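Local atomic coordinates of endo-polygalacturonase (Pectobacterium carotovorum subsp. carotovorum, PDB entry 1BHE), a protein that hydrolyses the alpha-1,4 linkages between galacturonic acid units of polygalacturonic acid, and so takes part in the maceration and soft-rotting of plant tissue. Residues Lys40-Ser45 and Val63-Asp68; Leu57-Gly62 and Ser111-Pro116; Ser50-Gly55 and Lys69-Arg74; Ser7-Pro12 and Thr163-Ser168. All coordinates share one frame; numbering follows the deposited sequence.

Interaction 1 (Lys40-Ser45 and Val63-Asp68); sequences KAVRLS and VSLLID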
# COMPACT_ATOMS: atom_id res chain seq x y z
N LYS A 40 -20.18 7.94 13.31
CA LYS A 40 -21.02 8.03 12.12
C LYS A 40 -20.18 8.44 10.92
O LYS A 40 -18.99 8.74 11.04
CB LYS A 40 -22.17 9.02 12.36
CG LYS A 40 -23.14 8.55 13.43
CD LYS A 40 -24.44 9.35 13.41
CE LYS A 40 -25.32 8.99 14.60
NZ LYS A 40 -26.72 9.49 14.40
N ALA A 41 -20.81 8.46 9.74
CA ALA A 41 -20.07 8.80 8.53
C ALA A 41 -20.78 9.83 7.65
O ALA A 41 -22.00 9.89 7.67
CB ALA A 41 -19.89 7.54 7.69
N VAL A 42 -19.99 10.59 6.90
CA VAL A 42 -20.55 11.53 5.93
C VAL A 42 -20.86 10.63 4.73
O VAL A 42 -19.95 9.92 4.29
CB VAL A 42 -19.60 12.66 5.55
CG1 VAL A 42 -20.02 13.42 4.30
CG2 VAL A 42 -19.50 13.62 6.74
N ARG A 43 -22.10 10.63 4.27
CA ARG A 43 -22.50 9.76 3.16
C ARG A 43 -22.52 10.52 1.84
O ARG A 43 -23.10 11.59 1.72
CB ARG A 43 -23.88 9.15 3.46
CG ARG A 43 -24.38 8.21 2.37
CD ARG A 43 -25.70 7.53 2.72
NE ARG A 43 -26.19 6.73 1.60
CZ ARG A 43 -27.41 6.22 1.45
NH1 ARG A 43 -28.33 6.38 2.38
NH2 ARG A 43 -27.70 5.53 0.35
N LEU A 44 -21.86 9.96 0.84
CA LEU A 44 -21.75 10.54 -0.49
C LEU A 44 -22.66 9.77 -1.45
O LEU A 44 -22.40 8.63 -1.83
CB LEU A 44 -20.30 10.50 -0.95
CG LEU A 44 -19.37 11.69 -0.73
CD1 LEU A 44 -19.69 12.55 0.47
CD2 LEU A 44 -17.92 11.22 -0.65
N SER A 45 -23.77 10.42 -1.80
CA SER A 45 -24.77 9.84 -2.69
C SER A 45 -24.89 10.62 -3.99
O SER A 45 -24.34 11.71 -4.16
CB SER A 45 -26.14 9.85 -1.98
OG SER A 45 -26.12 9.03 -0.83
N VAL A 63 -14.69 9.92 13.01
CA VAL A 63 -15.56 10.21 11.87
C VAL A 63 -15.13 9.38 10.67
O VAL A 63 -13.96 9.06 10.48
CB VAL A 63 -15.52 11.72 11.55
CG1 VAL A 63 -16.33 12.08 10.32
CG2 VAL A 63 -15.99 12.53 12.75
N SER A 64 -16.10 9.01 9.83
CA SER A 64 -15.82 8.18 8.66
C SER A 64 -16.41 8.78 7.38
O SER A 64 -17.20 9.72 7.41
CB SER A 64 -16.41 6.78 8.87
OG SER A 64 -15.81 6.10 9.96
N LEU A 65 -16.02 8.19 6.26
CA LEU A 65 -16.53 8.55 4.95
C LEU A 65 -17.23 7.31 4.38
O LEU A 65 -16.68 6.21 4.46
CB LEU A 65 -15.45 8.96 3.96
CG LEU A 65 -15.31 10.40 3.50
CD1 LEU A 65 -14.34 10.46 2.31
CD2 LEU A 65 -16.63 11.06 3.13
N LEU A 66 -18.40 7.52 3.82
CA LEU A 66 -19.18 6.44 3.21
C LEU A 66 -19.54 6.84 1.78
O LEU A 66 -20.10 7.92 1.58
CB LEU A 66 -20.45 6.21 4.03
CG LEU A 66 -21.54 5.34 3.39
CD1 LEU A 66 -20.98 3.96 3.05
CD2 LEU A 66 -22.74 5.22 4.32
N ILE A 67 -19.13 6.04 0.81
CA ILE A 67 -19.35 6.36 -0.61
C ILE A 67 -20.31 5.33 -1.21
O ILE A 67 -20.02 4.13 -1.18
CB ILE A 67 -18.04 6.36 -1.41
CG1 ILE A 67 -16.94 7.12 -0.67
CG2 ILE A 67 -18.24 6.96 -2.80
CD1 ILE A 67 -15.56 6.98 -1.27
N ASP A 68 -21.46 5.76 -1.70
CA ASP A 68 -22.46 4.84 -2.22
C ASP A 68 -22.03 4.07 -3.47
O ASP A 68 -21.20 4.52 -4.26
CB ASP A 68 -23.73 5.62 -2.59
CG ASP A 68 -24.60 6.06 -1.45
OD1 ASP A 68 -24.25 5.86 -0.26
OD2 ASP A 68 -25.67 6.65 -1.74
O HOH W 1 -17.18 6.89 12.27

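Interaction 2 (Leu57-Gly62 and Ser111-Pro116); sequences LSLPSG and SGIYGP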
# COMPACT_ATOMS: atom_id res chain seq x y z
N LEU A 57 -8.80 16.48 1.57
CA LEU A 57 -9.77 16.39 2.63
C LEU A 57 -9.09 15.88 3.91
O LEU A 57 -8.15 15.09 3.82
CB LEU A 57 -10.92 15.43 2.27
CG LEU A 57 -11.76 15.77 1.04
CD1 LEU A 57 -12.63 14.59 0.62
CD2 LEU A 57 -12.62 17.00 1.29
N SER A 58 -9.58 16.33 5.05
CA SER A 58 -9.07 15.86 6.34
C SER A 58 -10.17 15.09 7.07
O SER A 58 -11.30 15.57 7.26
CB SER A 58 -8.61 17.03 7.21
OG SER A 58 -8.15 16.58 8.47
N LEU A 59 -9.84 13.88 7.51
CA LEU A 59 -10.79 13.04 8.23
C LEU A 59 -10.61 13.15 9.73
O LEU A 59 -9.58 12.71 10.26
CB LEU A 59 -10.58 11.60 7.75
CG LEU A 59 -11.61 10.56 8.16
CD1 LEU A 59 -13.02 11.01 7.82
CD2 LEU A 59 -11.30 9.21 7.50
N PRO A 60 -11.57 13.71 10.44
CA PRO A 60 -11.50 13.89 11.88
C PRO A 60 -11.57 12.57 12.64
O PRO A 60 -12.07 11.56 12.14
CB PRO A 60 -12.66 14.80 12.25
CG PRO A 60 -13.09 15.40 10.94
CD PRO A 60 -12.82 14.31 9.91
N SER A 61 -11.05 12.57 13.86
CA SER A 61 -11.03 11.38 14.71
C SER A 61 -12.45 10.91 15.02
O SER A 61 -13.30 11.72 15.39
CB SER A 61 -10.34 11.67 16.05
OG SER A 61 -10.24 10.47 16.80
N GLY A 62 -12.70 9.61 14.89
CA GLY A 62 -14.01 9.04 15.17
C GLY A 62 -15.04 9.22 14.07
O GLY A 62 -16.19 8.77 14.19
N SER A 111 -11.57 5.82 13.04
CA SER A 111 -12.00 6.52 11.83
C SER A 111 -11.99 5.51 10.68
O SER A 111 -11.31 4.48 10.78
CB SER A 111 -11.10 7.72 11.50
OG SER A 111 -11.28 8.76 12.45
N GLY A 112 -12.69 5.83 9.58
CA GLY A 112 -12.72 4.84 8.51
C GLY A 112 -13.26 5.35 7.19
O GLY A 112 -13.79 6.45 7.09
N ILE A 113 -13.07 4.56 6.15
CA ILE A 113 -13.51 4.85 4.78
C ILE A 113 -14.24 3.62 4.26
O ILE A 113 -13.71 2.51 4.33
CB ILE A 113 -12.31 5.18 3.88
CG1 ILE A 113 -11.68 6.54 4.26
CG2 ILE A 113 -12.69 5.18 2.40
CD1 ILE A 113 -10.30 6.74 3.66
N TYR A 114 -15.49 3.80 3.85
CA TYR A 114 -16.37 2.70 3.46
C TYR A 114 -16.96 2.89 2.07
O TYR A 114 -17.26 4.03 1.70
CB TYR A 114 -17.55 2.61 4.47
CG TYR A 114 -17.11 2.34 5.90
CD1 TYR A 114 -16.65 3.37 6.72
CD2 TYR A 114 -17.10 1.06 6.41
CE1 TYR A 114 -16.16 3.11 7.99
CE2 TYR A 114 -16.64 0.78 7.69
CZ TYR A 114 -16.17 1.82 8.47
OH TYR A 114 -15.71 1.56 9.74
N GLY A 115 -17.14 1.81 1.32
CA GLY A 115 -17.77 1.86 -0.00
C GLY A 115 -19.20 1.31 0.05
O GLY A 115 -19.91 1.57 1.01
N PRO A 116 -19.65 0.70 -1.04
CA PRO A 116 -18.84 0.27 -2.14
C PRO A 116 -18.66 1.18 -3.34
O PRO A 116 -18.37 0.70 -4.44
CB PRO A 116 -19.53 -1.03 -2.60
CG PRO A 116 -20.98 -0.72 -2.39
CD PRO A 116 -21.04 0.15 -1.16

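Interaction 3 (Ser50-Gly55 and Lys69-Arg74); sequences SVFLSG and KGVTLR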
# COMPACT_ATOMS: atom_id res chain seq x y z
N SER A 50 -22.91 11.71 -10.27
CA SER A 50 -22.54 10.68 -9.31
C SER A 50 -21.06 10.84 -8.95
O SER A 50 -20.43 9.91 -8.47
CB SER A 50 -22.78 9.29 -9.92
OG SER A 50 -21.89 9.11 -11.02
N VAL A 51 -20.52 12.02 -9.26
CA VAL A 51 -19.10 12.29 -9.03
C VAL A 51 -18.88 13.50 -8.13
O VAL A 51 -19.35 14.60 -8.44
CB VAL A 51 -18.34 12.52 -10.36
CG1 VAL A 51 -16.86 12.82 -10.12
CG2 VAL A 51 -18.46 11.34 -11.32
N PHE A 52 -18.19 13.31 -7.02
CA PHE A 52 -17.78 14.39 -6.14
C PHE A 52 -16.34 14.76 -6.51
O PHE A 52 -15.44 13.93 -6.33
CB PHE A 52 -17.85 14.00 -4.67
CG PHE A 52 -19.24 13.87 -4.10
CD1 PHE A 52 -19.91 12.66 -4.15
CD2 PHE A 52 -19.86 14.96 -3.51
CE1 PHE A 52 -21.19 12.54 -3.63
CE2 PHE A 52 -21.14 14.84 -2.98
CZ PHE A 52 -21.80 13.63 -3.04
N LEU A 53 -16.15 15.95 -7.06
CA LEU A 53 -14.82 16.40 -7.47
C LEU A 53 -14.23 17.23 -6.34
O LEU A 53 -14.83 18.23 -5.93
CB LEU A 53 -14.93 17.20 -8.77
CG LEU A 53 -13.70 17.33 -9.66
CD1 LEU A 53 -13.11 15.97 -10.02
CD2 LEU A 53 -14.06 18.09 -10.94
N SER A 54 -13.09 16.81 -5.79
CA SER A 54 -12.54 17.48 -4.62
C SER A 54 -11.02 17.50 -4.57
O SER A 54 -10.33 16.69 -5.18
CB SER A 54 -13.06 16.71 -3.38
OG SER A 54 -12.47 17.14 -2.17
N GLY A 55 -10.50 18.42 -3.76
CA GLY A 55 -9.08 18.50 -3.45
C GLY A 55 -8.90 17.84 -2.08
O GLY A 55 -9.79 17.13 -1.60
N LYS A 69 -22.67 2.92 -3.68
CA LYS A 69 -22.49 2.16 -4.91
C LYS A 69 -22.71 3.09 -6.10
O LYS A 69 -23.63 3.90 -6.07
CB LYS A 69 -23.47 0.99 -5.05
CG LYS A 69 -23.88 0.26 -3.79
CD LYS A 69 -24.01 -1.24 -4.02
CE LYS A 69 -24.25 -2.00 -2.73
NZ LYS A 69 -23.61 -3.35 -2.77
N GLY A 70 -21.87 3.00 -7.12
CA GLY A 70 -22.00 3.84 -8.30
C GLY A 70 -21.54 5.28 -8.15
O GLY A 70 -21.66 6.05 -9.11
N VAL A 71 -21.11 5.70 -6.97
CA VAL A 71 -20.67 7.07 -6.74
C VAL A 71 -19.14 7.07 -6.72
O VAL A 71 -18.54 6.08 -6.29
CB VAL A 71 -21.23 7.66 -5.44
CG1 VAL A 71 -20.61 8.99 -5.05
CG2 VAL A 71 -22.75 7.83 -5.56
N THR A 72 -18.55 8.15 -7.20
CA THR A 72 -17.10 8.27 -7.23
C THR A 72 -16.66 9.55 -6.52
O THR A 72 -17.22 10.62 -6.77
CB THR A 72 -16.59 8.31 -8.68
OG1 THR A 72 -17.02 7.12 -9.37
CG2 THR A 72 -15.07 8.37 -8.74
N LEU A 73 -15.68 9.44 -5.63
CA LEU A 73 -15.04 10.62 -5.03
C LEU A 73 -13.75 10.76 -5.85
O LEU A 73 -12.88 9.89 -5.76
CB LEU A 73 -14.79 10.42 -3.55
CG LEU A 73 -13.91 11.46 -2.84
CD1 LEU A 73 -14.56 12.84 -2.88
CD2 LEU A 73 -13.65 11.05 -1.39
N ARG A 74 -13.67 11.78 -6.68
CA ARG A 74 -12.55 11.96 -7.59
C ARG A 74 -11.65 13.14 -7.29
O ARG A 74 -12.11 14.27 -7.10
CB ARG A 74 -13.14 12.12 -9.01
CG ARG A 74 -12.13 12.18 -10.15
CD ARG A 74 -12.87 12.29 -11.50
NE ARG A 74 -13.52 11.03 -11.83
CZ ARG A 74 -14.57 10.89 -12.62
NH1 ARG A 74 -15.15 11.92 -13.21
NH2 ARG A 74 -15.07 9.67 -12.82
O HOH W 2 -19.53 7.48 -10.51

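Interaction 4 (Ser7-Pro12 and Thr163-Ser168); sequences SEPKTP and TLYNVS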
# COMPACT_ATOMS: atom_id res chain seq x y z
N SER A 7 -12.81 -8.96 13.05
CA SER A 7 -13.94 -9.57 12.34
C SER A 7 -14.44 -8.58 11.30
O SER A 7 -13.94 -7.44 11.30
CB SER A 7 -15.03 -10.03 13.30
OG SER A 7 -15.55 -8.95 14.05
N GLU A 8 -15.27 -9.01 10.36
CA GLU A 8 -15.67 -8.12 9.27
C GLU A 8 -16.24 -6.80 9.79
O GLU A 8 -17.12 -6.76 10.65
CB GLU A 8 -16.71 -8.78 8.37
CG GLU A 8 -16.99 -8.05 7.07
CD GLU A 8 -17.67 -8.87 6.00
OE1 GLU A 8 -17.93 -10.07 6.19
OE2 GLU A 8 -17.96 -8.32 4.91
N PRO A 9 -15.74 -5.69 9.24
CA PRO A 9 -16.21 -4.37 9.58
C PRO A 9 -17.70 -4.19 9.33
O PRO A 9 -18.28 -4.84 8.46
CB PRO A 9 -15.43 -3.45 8.63
CG PRO A 9 -14.19 -4.22 8.32
CD PRO A 9 -14.67 -5.65 8.21
N LYS A 10 -18.33 -3.30 10.07
CA LYS A 10 -19.74 -2.96 9.89
C LYS A 10 -19.79 -1.50 9.46
O LYS A 10 -19.05 -0.69 10.04
CB LYS A 10 -20.54 -3.17 11.17
CG LYS A 10 -20.63 -4.61 11.63
CD LYS A 10 -21.85 -4.81 12.52
CE LYS A 10 -21.73 -6.09 13.33
NZ LYS A 10 -21.73 -7.29 12.44
N THR A 11 -20.58 -1.15 8.45
CA THR A 11 -20.57 0.26 8.05
C THR A 11 -21.36 1.13 9.01
O THR A 11 -22.48 0.79 9.39
CB THR A 11 -21.16 0.43 6.65
OG1 THR A 11 -20.60 -0.60 5.81
CG2 THR A 11 -20.92 1.78 6.02
N PRO A 12 -20.79 2.27 9.37
CA PRO A 12 -21.44 3.22 10.25
C PRO A 12 -22.69 3.84 9.64
O PRO A 12 -22.85 3.91 8.41
CB PRO A 12 -20.41 4.32 10.48
CG PRO A 12 -19.11 3.78 9.99
CD PRO A 12 -19.44 2.74 8.96
N THR A 163 -10.31 1.82 9.81
CA THR A 163 -10.95 0.79 8.99
C THR A 163 -11.08 1.24 7.53
O THR A 163 -11.49 2.36 7.27
CB THR A 163 -12.38 0.49 9.51
OG1 THR A 163 -12.28 -0.06 10.83
CG2 THR A 163 -13.09 -0.51 8.61
N LEU A 164 -10.76 0.36 6.61
CA LEU A 164 -10.92 0.56 5.17
C LEU A 164 -11.77 -0.62 4.68
O LEU A 164 -11.25 -1.74 4.70
CB LEU A 164 -9.58 0.50 4.46
CG LEU A 164 -9.18 1.44 3.34
CD1 LEU A 164 -8.23 0.76 2.35
CD2 LEU A 164 -10.34 2.11 2.62
N TYR A 165 -13.03 -0.39 4.32
CA TYR A 165 -13.89 -1.53 4.01
C TYR A 165 -14.77 -1.43 2.77
O TYR A 165 -15.42 -0.40 2.56
CB TYR A 165 -14.85 -1.67 5.22
CG TYR A 165 -15.89 -2.76 5.09
CD1 TYR A 165 -15.54 -4.10 4.98
CD2 TYR A 165 -17.24 -2.43 5.09
CE1 TYR A 165 -16.50 -5.09 4.87
CE2 TYR A 165 -18.22 -3.41 4.99
CZ TYR A 165 -17.84 -4.73 4.88
OH TYR A 165 -18.81 -5.71 4.78
N ASN A 166 -14.86 -2.55 2.05
CA ASN A 166 -15.81 -2.65 0.94
C ASN A 166 -15.75 -1.45 0.03
O ASN A 166 -16.76 -0.80 -0.18
CB ASN A 166 -17.19 -2.80 1.60
CG ASN A 166 -18.34 -3.13 0.68
OD1 ASN A 166 -18.15 -3.75 -0.36
ND2 ASN A 166 -19.54 -2.69 1.05
N VAL A 167 -14.59 -1.12 -0.52
CA VAL A 167 -14.43 0.08 -1.35
C VAL A 167 -13.41 -0.11 -2.46
O VAL A 167 -12.51 -0.94 -2.35
CB VAL A 167 -14.02 1.22 -0.38
CG1 VAL A 167 -12.67 0.92 0.27
CG2 VAL A 167 -13.99 2.57 -1.07
N SER A 168 -13.53 0.64 -3.55
CA SER A 168 -12.59 0.55 -4.66
C SER A 168 -11.72 1.81 -4.72
O SER A 168 -12.21 2.92 -4.58
CB SER A 168 -13.26 0.35 -6.02
OG SER A 168 -14.01 -0.86 -6.06
O HOH W 3 -19.40 -0.41 3.15

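Interaction 1 (Lys40-Ser45 and Val63-Asp68)
Arg43 and Asp68 meet at about a right angle, the arginine gripping the carboxylate side-on with two nitrogens. NE donates to OD1 of Asp68 over 2.8 Å, nearly straight at 167° and close to the guanidinium plane, on the syn side of that oxygen. NH2 reaches Asp68 OD2 less squarely, at 3.1 Å and from above the carboxylate plane, in keeping with the 54° between the guanidinium and carboxylate planes. From the opposite face of the carboxylate the hydroxyl of Ser45 donates to the same oxygen, OG to Asp68 OD2 2.6 Å. OD2 is thus held from above and below, which fixes the rotation of the carboxylate and would probably favour its charged form. With CG anti to the backbone N (chi1 -179°) and the chain extended as far as NE, Arg43 runs alongside Leu66 in the same direction, its CG 3.9 Å from Leu66 CD2. On this face, nearer the start of the strands, Ala41 CB rests against Leu66 CB. The other face is purely apolar: the Leu44 and Leu65 side chains meet at a slant through their CD2 atoms, 4.0 Å apart, and Val42 and Ile67 flank them. Between the faces the parallel strands exchange backbone hydrogen bonds, from Ser64 N to Lys40 O at one end to Asp68 N to Leu44 O at the other. Strand 41-45 lies between strand 14-19, to which Arg43 is also bonded through its backbone, and strand 64-67, which in turn pairs with strand 112-114; helix 26-33 packs on Val42 through Ala32 and Leu33.

Interaction 2 (Leu57-Gly62 and Ser111-Pro116)
Ser111 OG sits at the bend of Leu57-Gly62 and bonds to the backbone there in both senses. It donates to Pro60 O at 2.9 Å, approaching that carbonyl at a C=O...OG angle of 129° and somewhat out of its plane, with a further weak bond to Val63 O. In return it accepts from Gly62 N, also at 2.9 Å, but this bond is weak, with an N-H...OG angle of only 126°. The hydroxyl therefore spans the carbonyl and amide that bracket Ser61, whose own OG turns to the backbone N of Thr109. Gly62 passes through the bend with a positive phi. The position of the hydroxyl follows from chi1 of Ser111 (-69°), which places OG opposite its own carbonyl carbon while the CB bond points at the bend. Beyond these bonds the packing rests on a single branch of Leu59. Its CD2 lies 3.7 Å from Gly112 O, and the same methyl reaches Ser111 CB and, at 4.2 Å, Ile113 CG1. The Leu59 side chain thus lies over the beginning of strand 112-114, with Leu33 of helix 26-33 and Phe162 also against it. No beta bridge joins the two segments. Here a serine just before strand 112-114 ties the bend after strand 51-58 to the next coil; such stacked coils are those of the right-handed parallel beta-helix, the fold of glycosyl hydrolase family 28.

Interaction 3 (Ser50-Gly55 and Lys69-Arg74)
This is a parallel strand pairing near the N-terminal end of the beta-helix, where strands 51-54 and 72-74 run side by side, their axes 18° apart. Four backbone bonds alternate between the partners, beginning with Thr72 N to Ser50 O (2.9 Å) and ending with Ser54 N to Arg74 O (3.0 Å); all four are nearly straight. Val51 and Leu53 share a face with Thr72 and Arg74. There the Arg74 chain is bent at its third torsion (chi3 -72°), which folds the guanidinium back over Val51. CG1 of that valine lies over one face of the flat group, offset toward its rim, with NH1 of Arg74 3.6 Å from it. The aliphatic part of Arg74 rests on Leu53, with Arg74 CG 3.9 Å from Leu53 CD1. Arg74 NE makes a salt bridge with Asp120. The other face is apolar. Phe52 presents its ring edge to Val71, CD1 to CG1 3.8 Å, the methyl lying close to the ring plane, while Leu73 CD1 reaches Phe52 CB. At the start of the pairing, water 2 joins Ser50 OG, Gly70 O and Thr72 OG1, accepting from both hydroxyls and donating to the carbonyl. Strand 72-75 lies between strand 51-58 and strand 118-120, and on the apolar face Ile29 of helix 26-33 packs against both Phe52 and Leu73.

Interaction 4 (Ser7-Pro12 and Thr163-Ser168)
Tyr165 and Glu8 both carry CG anti to the backbone N, and the two side chains meet at about a right angle. For the tyrosine (chi1 178°) this turns the ring out toward Ser7-Pro12. In the glutamate (chi1 -169°) an extended chain brings the carboxylate to the ring edge. The phenol donates its proton, OH to Glu8 OE2 2.7 Å, and meets this oxygen on its anti side, about 30° out of the carboxylate plane. The same oxygen forms a salt bridge with Lys189, so it is shared between a hydroxyl and a positive charge; this would probably stabilise the ionised carboxylate. Pro9 lies over one face of the ring in a CH-pi contact, its CB 3.9 Å from the centroid of the Tyr165 ring. Pro9 CG lies 3.6 Å from CD1 of Tyr165, and Thr163 CG2 touches Pro9 CB at 3.8 Å. On the opposite face CB of Asn166 sits above the ring centre, so the phenol is sandwiched between the two. Thr11 approaches the ring edge through OG1, 3.8 Å from Tyr165 CE2, and water 3 links that hydroxyl to Asn166 ND2. The extended N-terminal segment thus runs across strands of successive coils at the surface: strand 162-165 lies between strand 112-114, whose Tyr114 touches Thr11, Thr163 and Tyr165, and strand 183-193, whose Trp188 packs on Glu8 and Pro9.

In the fold
Ser7-Pro12, near the N terminus, packs against the chain about 150 residues later in interaction 4, closing a long loop within which the other three contacts nest. Inside it the segments of interactions 1, 2 and 3 alternate, so these contacts cross one another. Strands 41-45 and 51-58 each meet a strand one turn later, 64-67 in interaction 1 and 72-75 in interaction 3, while interaction 2 joins the bend after strand 51-58 to the start of strand 112-114. That strand neighbours 64-67 on one side and 162-165 on the other, linking interactions 1, 2 and 4 through backbone pairing. Together they tie the first coils of the beta-helix to one another and to the N-terminal arm.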